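Local atomic coordinates of sugar phosphate isomerase/epimerase (Parabacteroides distasonis, PDB entry 3OBE), a protein that probably acts as an isomerase or epimerase on a sugar or sugar phosphate, built as a xylose isomerase-like TIM barrel. Residues Thr198-Glu201 with Glu202-Lys206; Asn207-Pro210 with Asp211-Met214. One frame throughout, in Å; residues are numbered along the deposited sequence.

Contact 1 (Thr198-Glu201 with Glu202-Lys206); sequences TYIE and ELFLK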
# COMPACT_ATOMS: atom_id res chain seq x y z
N THR A 198 -10.52 12.50 18.24
CA THR A 198 -10.29 11.11 17.88
C THR A 198 -9.34 11.04 16.72
O THR A 198 -9.50 11.78 15.75
CB THR A 198 -11.63 10.44 17.47
OG1 THR A 198 -12.64 10.73 18.46
CG2 THR A 198 -11.50 8.94 17.34
N TYR A 199 -8.42 10.09 16.74
CA TYR A 199 -7.53 9.90 15.62
C TYR A 199 -8.33 9.68 14.34
O TYR A 199 -9.30 8.92 14.31
CB TYR A 199 -6.64 8.70 15.82
CG TYR A 199 -5.63 8.83 16.90
CD1 TYR A 199 -4.61 9.78 16.83
CD2 TYR A 199 -5.63 7.91 17.95
CE1 TYR A 199 -3.67 9.86 17.82
CE2 TYR A 199 -4.65 7.95 18.92
CZ TYR A 199 -3.70 8.93 18.84
OH TYR A 199 -2.76 9.00 19.84
N ILE A 200 -7.90 10.33 13.27
CA ILE A 200 -8.51 10.10 11.97
C ILE A 200 -8.52 8.62 11.58
O ILE A 200 -9.53 8.07 11.11
CB ILE A 200 -7.89 11.01 10.89
CG1 ILE A 200 -8.24 12.49 11.17
CG2 ILE A 200 -8.44 10.61 9.49
CD1 ILE A 200 -7.39 13.48 10.33
N GLU A 201 -7.38 7.95 11.72
CA GLU A 201 -7.28 6.54 11.39
C GLU A 201 -8.35 5.73 12.15
O GLU A 201 -8.98 4.84 11.58
CB GLU A 201 -5.87 6.00 11.71
CG GLU A 201 -5.58 4.60 11.20
CD GLU A 201 -5.30 4.44 9.73
OE1 GLU A 201 -5.37 5.43 8.96
OE2 GLU A 201 -5.00 3.26 9.32
N GLU A 202 -8.51 6.02 13.44
CA GLU A 202 -9.52 5.36 14.26
C GLU A 202 -10.92 5.56 13.74
O GLU A 202 -11.73 4.64 13.71
CB GLU A 202 -9.38 5.79 15.75
CG GLU A 202 -10.45 5.25 16.65
CD GLU A 202 -10.20 5.54 18.11
OE1 GLU A 202 -9.10 5.94 18.46
OE2 GLU A 202 -11.13 5.39 18.90
N LEU A 203 -11.25 6.79 13.33
CA LEU A 203 -12.52 7.07 12.76
C LEU A 203 -12.76 6.26 11.47
O LEU A 203 -13.87 5.76 11.26
CB LEU A 203 -12.69 8.56 12.52
CG LEU A 203 -12.79 9.40 13.78
CD1 LEU A 203 -12.57 10.89 13.37
CD2 LEU A 203 -14.15 9.13 14.49
N PHE A 204 -11.75 6.16 10.62
CA PHE A 204 -11.88 5.38 9.40
C PHE A 204 -12.10 3.90 9.73
O PHE A 204 -12.99 3.26 9.15
CB PHE A 204 -10.66 5.48 8.48
CG PHE A 204 -10.46 6.78 7.79
CD1 PHE A 204 -11.42 7.77 7.70
CD2 PHE A 204 -9.24 7.03 7.23
CE1 PHE A 204 -11.17 8.96 7.01
CE2 PHE A 204 -8.99 8.18 6.55
CZ PHE A 204 -9.93 9.17 6.45
N LEU A 205 -11.34 3.38 10.66
CA LEU A 205 -11.57 2.00 11.12
C LEU A 205 -12.97 1.75 11.62
O LEU A 205 -13.64 0.75 11.24
CB LEU A 205 -10.53 1.63 12.18
CG LEU A 205 -9.11 1.46 11.61
CD1 LEU A 205 -8.03 1.77 12.67
CD2 LEU A 205 -8.86 0.04 11.08
N LYS A 206 -13.41 2.61 12.52
CA LYS A 206 -14.70 2.41 13.18
C LYS A 206 -15.89 2.65 12.29
O LYS A 206 -16.98 2.10 12.54
CB LYS A 206 -14.82 3.24 14.44
CG LYS A 206 -13.66 2.94 15.38
CD LYS A 206 -13.99 2.30 16.64
CE LYS A 206 -12.93 2.64 17.68
NZ LYS A 206 -13.18 1.95 18.95
O HOH W 1 -8.60 8.47 19.24
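Leu203 N reaches back to Tyr199 O at 3.0 Å, Phe204 N to Ile200 O and Leu205 N to Glu201 O, so the residues of Tyr199-Leu205 pair four apart, as where a helix begins, with Tyr199 as N-cap. The Thr198 methyl CG2, placed anti to the backbone N (chi1 -49° for OG1), rests against Leu203 CG at 3.8 Å and Glu202 CD at 3.7 Å, joining the strand end to the new helix. A branched threonine suits this place because its methyl can face the turn. Ile200 and Phe204, one helical turn apart, run alongside each other in the same direction; the Ile200 methyl CG2 sits over one ring face toward its rim, 4.0 Å from the centroid, a CH-pi contact. Helix 142-160 packs against Leu203 and Phe204. With alanine in place of Leu203, the Thr198 methyl would probably lose its apolar partner and a gap would open toward Ala145 and Val178. Extended Glu202 sends OE1 to a water at 2.7 Å, which also accepts from Tyr199 N at 3.0 Å. The carboxylate thus reaches the amide of the N-cap residue through water, and its negative charge is likely to be favoured by the helix dipole there.

Contact 2 (Asn207-Pro210 with Asp211-Met214); sequences NTDP and DKVM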
# COMPACT_ATOMS: atom_id res chain seq x y z
N ASN A 207 -15.70 3.41 11.21
CA ASN A 207 -16.80 3.74 10.32
C ASN A 207 -16.77 3.02 8.97
O ASN A 207 -17.59 3.32 8.11
CB ASN A 207 -16.88 5.27 10.13
CG ASN A 207 -17.37 5.95 11.39
OD1 ASN A 207 -18.55 5.84 11.72
ND2 ASN A 207 -16.47 6.59 12.13
N THR A 208 -15.87 2.05 8.82
CA THR A 208 -15.83 1.20 7.62
C THR A 208 -16.10 -0.25 8.00
O THR A 208 -15.85 -0.67 9.12
CB THR A 208 -14.50 1.28 6.85
OG1 THR A 208 -13.39 1.00 7.69
CG2 THR A 208 -14.32 2.68 6.27
N ASP A 209 -16.70 -0.95 7.06
CA ASP A 209 -17.08 -2.35 7.23
C ASP A 209 -15.91 -3.24 6.95
O ASP A 209 -15.38 -3.17 5.82
CB ASP A 209 -18.18 -2.65 6.20
CG ASP A 209 -18.80 -4.02 6.34
OD1 ASP A 209 -18.17 -5.01 6.82
OD2 ASP A 209 -19.96 -4.13 5.87
N PRO A 210 -15.54 -4.16 7.88
CA PRO A 210 -14.40 -5.05 7.63
C PRO A 210 -14.53 -5.89 6.37
O PRO A 210 -13.52 -6.25 5.79
CB PRO A 210 -14.34 -5.96 8.88
CG PRO A 210 -15.16 -5.24 9.95
CD PRO A 210 -16.09 -4.28 9.25
N ASP A 211 -15.75 -6.21 5.95
CA ASP A 211 -15.95 -6.99 4.73
C ASP A 211 -15.83 -6.16 3.45
O ASP A 211 -15.73 -6.72 2.35
CB ASP A 211 -17.32 -7.71 4.79
CG ASP A 211 -17.39 -8.75 5.95
OD1 ASP A 211 -16.32 -9.32 6.32
OD2 ASP A 211 -18.51 -8.97 6.47
N LYS A 212 -15.83 -4.83 3.56
CA LYS A 212 -15.69 -3.95 2.40
C LYS A 212 -14.30 -3.26 2.32
O LYS A 212 -13.85 -2.98 1.26
CB LYS A 212 -16.74 -2.86 2.42
CG LYS A 212 -18.18 -3.36 2.31
CD LYS A 212 -19.16 -2.20 2.51
CE LYS A 212 -20.62 -2.66 2.63
NZ LYS A 212 -21.53 -1.53 2.95
N VAL A 213 -13.72 -2.94 3.47
CA VAL A 213 -12.56 -2.10 3.56
C VAL A 213 -11.51 -2.71 4.47
O VAL A 213 -11.81 -3.09 5.61
CB VAL A 213 -12.94 -0.70 4.11
CG1 VAL A 213 -11.68 0.17 4.43
CG2 VAL A 213 -13.86 0.00 3.12
N MSE A 214 -10.27 -2.77 3.96
CA MSE A 214 -9.13 -3.09 4.83
C MSE A 214 -8.12 -1.94 4.75
O MSE A 214 -8.35 -0.92 4.06
CB MSE A 214 -8.52 -4.44 4.44
CG MSE A 214 -8.06 -4.57 2.98
SE MSE A 214 -6.28 -3.83 2.69
CE MSE A 214 -6.19 -4.29 0.80
O HOH W 2 -21.22 -1.80 5.72
O HOH W 3 -18.97 -6.70 8.60
O HOH W 4 -10.97 -5.23 7.20
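Asp209 meets the three residues Asp211-Val213 through both its carbonyl and its carboxylate. Its backbone O accepts two bonds, from Lys212 N at 2.8 Å, well above the carbonyl plane, and from Val213 N at 2.9 Å. With CG anti to the backbone N (chi1 -174°), the carboxylate swings forward and OD1 takes Asp211 N at 2.8 Å, again from above its plane, so this short acid grips the turn it begins: an Asx turn. Pro210, whose ring fixes phi at -58°, suits the next position because the bend needs no N-H there. The aliphatic part of Lys212 crosses Asp209 at a slant, CE lying 3.6 Å from OD2; the charges stay apart, and one water joins NZ to OD2. A second water spans Asp209 OD1 and Asp211 OD2, and its hydrogens probably ease the closeness of two acids. On the buried side, Thr208 CB packs on Val213 CB at 3.7 Å, while Thr208 OG1 bonds Phe204 O and Arg239. Farther out, Asn153 of helix 142-160 accepts from Asp209 N, and Lys160 holds Asp211 O. Such a tight turn, leading from a helix into strand 213-218, is an alpha-to-beta connection of the TIM barrel.

Contact 1 and contact 2 follow directly along the chain: Thr198-Lys206 starts and builds helix 200-207, and Asn207-Met214 leads from its end into strand 213-218 of the barrel sheet. Contact 1 is the more buried, with apolar side chains on helix 142-160 and strand 213-218 and with the carboxylate of Glu202 joined to the backbone by a water. Contact 2 is only partly buried; its outer side carries charged residues and bridging waters, while Thr208 and Val213 face inward. Backbone bonding differs accordingly, repeating four-residue steps in the helix against one carbonyl shared by two amides in the turn. Helix 142-160 flanks both, touched by Phe204 of contact 1 and Val213 of contact 2.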